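Local coordinates for protein ATP-dependent helicase FUN30 (Saccharomyces cerevisiae S288c, PDB 5GN1) that uses ATP hydrolysis to remodel nucleosomes, supporting DNA end resection at double-strand breaks and the organisation of heterochromatin, at residues L243-F248 against I268-A273. Numbering follows the deposited sequence.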
ATOM      1  N   LEU A 243      -8.418   0.236  23.640  1.00 28.50           N
ATOM      2  CA  LEU A 243      -8.037  -1.145  23.931  1.00 32.34           C
ATOM      3  C   LEU A 243      -6.799  -1.556  23.142  1.00 30.30           C
ATOM      4  O   LEU A 243      -5.920  -2.251  23.668  1.00 23.93           O
ATOM      5  CB  LEU A 243      -9.190  -2.105  23.625  1.00 34.03           C
ATOM      6  CG  LEU A 243      -8.957  -3.595  23.940  1.00 43.36           C
ATOM      7  CD1 LEU A 243      -9.344  -3.948  25.386  1.00 46.59           C
ATOM      8  CD2 LEU A 243      -9.699  -4.494  22.951  1.00 48.93           C
ATOM      9  N   LEU A 244      -6.720  -1.130  21.886  1.00 26.45           N
ATOM     10  CA  LEU A 244      -5.576  -1.462  21.045  1.00 25.70           C
ATOM     11  C   LEU A 244      -4.304  -0.808  21.579  1.00 19.24           C
ATOM     12  O   LEU A 244      -3.268  -1.458  21.718  1.00 23.39           O
ATOM     13  CB  LEU A 244      -5.827  -1.024  19.601  1.00 22.91           C
ATOM     14  CG  LEU A 244      -6.969  -1.729  18.867  1.00 28.23           C
ATOM     15  CD1 LEU A 244      -7.323  -0.990  17.586  1.00 25.26           C
ATOM     16  CD2 LEU A 244      -6.607  -3.177  18.572  1.00 22.39           C
ATOM     17  N   ILE A 245      -4.396   0.484  21.875  1.00 22.63           N
ATOM     18  CA  ILE A 245      -3.263   1.237  22.395  1.00 22.57           C
ATOM     19  C   ILE A 245      -2.777   0.650  23.709  1.00 26.42           C
ATOM     20  O   ILE A 245      -1.587   0.388  23.879  1.00 20.48           O
ATOM     21  CB  ILE A 245      -3.614   2.722  22.589  1.00 26.21           C
ATOM     22  CG1 ILE A 245      -3.943   3.338  21.228  1.00 26.62           C
ATOM     23  CG2 ILE A 245      -2.461   3.461  23.251  1.00 21.61           C
ATOM     24  CD1 ILE A 245      -4.417   4.772  21.306  1.00 32.38           C
ATOM     25  N   ASP A 246      -3.701   0.445  24.640  1.00 20.46           N
ATOM     26  CA  ASP A 246      -3.333  -0.117  25.927  1.00 22.86           C
ATOM     27  C   ASP A 246      -2.660  -1.446  25.713  1.00 26.29           C
ATOM     28  O   ASP A 246      -1.646  -1.736  26.347  1.00 26.25           O
ATOM     29  CB  ASP A 246      -4.547  -0.331  26.810  1.00 27.62           C
ATOM     30  CG  ASP A 246      -5.064   0.928  27.371  1.00 29.57           C
ATOM     31  OD1 ASP A 246      -4.334   1.942  27.360  1.00 28.91           O
ATOM     32  OD2 ASP A 246      -6.220   0.934  27.842  1.00 32.74           O
ATOM     33  N   LYS A 247      -3.210  -2.272  24.828  1.00 23.07           N
ATOM     34  CA  LYS A 247      -2.536  -3.541  24.641  1.00 25.80           C
ATOM     35  C   LYS A 247      -1.084  -3.365  24.205  1.00 26.02           C
ATOM     36  O   LYS A 247      -0.202  -4.120  24.614  1.00 23.51           O
ATOM     37  CB  LYS A 247      -3.300  -4.331  23.620  1.00 32.61           C
ATOM     38  CG  LYS A 247      -3.476  -5.795  23.872  1.00 35.22           C
ATOM     39  CD  LYS A 247      -4.644  -6.253  23.029  1.00 41.25           C
ATOM     40  CE  LYS A 247      -4.734  -7.763  22.891  1.00 47.09           C
ATOM     41  NZ  LYS A 247      -5.828  -8.111  21.941  1.00 55.23           N
ATOM     42  N   PHE A 248      -0.844  -2.359  23.373  1.00 23.66           N
ATOM     43  CA  PHE A 248       0.493  -2.087  22.859  1.00 23.74           C
ATOM     44  C   PHE A 248       1.442  -1.717  23.994  1.00 21.26           C
ATOM     45  O   PHE A 248       2.595  -2.148  24.017  1.00 22.53           O
ATOM     46  CB  PHE A 248       0.450  -0.964  21.821  1.00 20.05           C
ATOM     47  CG  PHE A 248       1.682  -0.882  20.965  1.00 18.99           C
ATOM     48  CD1 PHE A 248       2.182  -2.011  20.337  1.00 19.24           C
ATOM     49  CD2 PHE A 248       2.340   0.324  20.789  1.00 16.84           C
ATOM     50  CE1 PHE A 248       3.315  -1.939  19.550  1.00 19.61           C
ATOM     51  CE2 PHE A 248       3.474   0.402  20.002  1.00 18.57           C
ATOM     52  CZ  PHE A 248       3.962  -0.731  19.381  1.00 15.75           C
ATOM     53  N   ILE A 268      -3.204  10.401  18.989  1.00 26.36           N
ATOM     54  CA  ILE A 268      -2.906   9.252  19.838  1.00 29.73           C
ATOM     55  C   ILE A 268      -1.441   9.316  20.240  1.00 27.64           C
ATOM     56  O   ILE A 268      -0.599   9.899  19.544  1.00 26.89           O
ATOM     57  CB  ILE A 268      -3.242   7.910  19.150  1.00 26.71           C
ATOM     58  CG1 ILE A 268      -2.430   7.736  17.866  1.00 26.95           C
ATOM     59  CG2 ILE A 268      -4.734   7.813  18.861  1.00 30.19           C
ATOM     60  CD1 ILE A 268      -2.842   6.527  17.046  1.00 30.43           C
ATOM     61  N   ASN A 269      -1.135   8.694  21.376  1.00 24.05           N
ATOM     62  CA  ASN A 269       0.177   8.761  22.011  1.00 21.59           C
ATOM     63  C   ASN A 269       0.775   7.358  22.056  1.00 19.65           C
ATOM     64  O   ASN A 269       0.272   6.494  22.777  1.00 18.74           O
ATOM     65  CB  ASN A 269       0.048   9.353  23.416  1.00 24.94           C
ATOM     66  CG  ASN A 269       1.390   9.636  24.055  1.00 29.41           C
ATOM     67  OD1 ASN A 269       2.289   8.803  24.019  1.00 26.63           O
ATOM     68  ND2 ASN A 269       1.537  10.824  24.629  1.00 29.79           N
ATOM     69  N   LEU A 270       1.862   7.138  21.316  1.00 19.96           N
ATOM     70  CA  LEU A 270       2.471   5.813  21.194  1.00 19.01           C
ATOM     71  C   LEU A 270       3.949   5.850  21.558  1.00 18.85           C
ATOM     72  O   LEU A 270       4.787   5.259  20.872  1.00 16.58           O
ATOM     73  CB  LEU A 270       2.274   5.248  19.773  1.00 12.94           C
ATOM     74  CG  LEU A 270       0.804   5.024  19.403  1.00 22.32           C
ATOM     75  CD1 LEU A 270       0.590   4.725  17.920  1.00 19.50           C
ATOM     76  CD2 LEU A 270       0.246   3.923  20.264  1.00 20.79           C
ATOM     77  N   VAL A 271       4.297   6.490  22.687  1.00 20.19           N
ATOM     78  CA  VAL A 271       5.710   6.666  23.028  1.00 19.92           C
ATOM     79  C   VAL A 271       6.372   5.372  23.484  1.00 18.96           C
ATOM     80  O   VAL A 271       7.583   5.349  23.716  1.00 20.97           O
ATOM     81  CB  VAL A 271       5.941   7.760  24.092  1.00 21.19           C
ATOM     82  CG1 VAL A 271       5.511   9.129  23.554  1.00 22.31           C
ATOM     83  CG2 VAL A 271       5.244   7.430  25.398  1.00 22.12           C
ATOM     84  N   CYS A 272       5.611   4.284  23.608  1.00 20.19           N
ATOM     85  CA  CYS A 272       6.277   3.026  23.933  1.00 19.82           C
ATOM     86  C   CYS A 272       7.042   2.445  22.748  1.00 19.99           C
ATOM     87  O   CYS A 272       7.753   1.449  22.921  1.00 22.96           O
ATOM     88  CB  CYS A 272       5.272   2.003  24.469  1.00 19.61           C
ATOM     89  SG  CYS A 272       3.861   1.723  23.397  1.00 24.33           S
ATOM     90  N   ALA A 273       6.905   3.021  21.555  1.00 17.48           N
ATOM     91  CA  ALA A 273       7.756   2.698  20.417  1.00 15.34           C
ATOM     92  C   ALA A 273       8.725   3.852  20.180  1.00 19.57           C
ATOM     93  O   ALA A 273       8.352   5.011  20.354  1.00 18.60           O
ATOM     94  CB  ALA A 273       6.913   2.469  19.155  1.00 16.20           C
TER
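In the second RecA-like lobe of this SNF2-family ATPase, the loop between parallel strands 256-260 and 275-278 packs against helix 241-250 through a small apolar seam led by Phe248 and Ile245. Phe248 meets the type I turn Leu270-Ala273. Its CG stands anti to the backbone N (chi1 -163°), which lays the ring against the turn, and the CD2 corner comes 3.3 Å from Cys272 SG. This is a sulfur-aromatic contact of oblique geometry, with SG 4.2 Å from the ring centroid and 51° off the ring normal. Ala273 CB lies at the ring edge, 4.1 Å from Phe248 CE2. Leu270 closes the middle of the seam: its CD2 methyl reaches Phe248 CD2 at 4.2 Å and Ile245 CG2 at 4.1 Å, the leucine crossing both side chains at about a right angle. One turn back along the helix from Phe248, Ile245 extends its other branch to Ile268, Ile245 CD1 resting 3.9 Å from Ile268 CG2. Tyr249, the next residue on the helix, adds polar links through its hydroxyl, which hydrogen-bonds Asn269 O and Val271 N. Were Phe248 an alanine, the ring would be gone, and a gap beside Cys272 and Leu270 is likely to leave the turn less firmly seated on the helix. Beneath the seam lies the central parallel sheet: Phe257 of strand 256-260 meets the Phe248 ring edge-to-face, Leu206 of strand 205-209 touches Phe248, Leu270 and Ala273, and Leu230 of strand 229-232 also packs against Phe248.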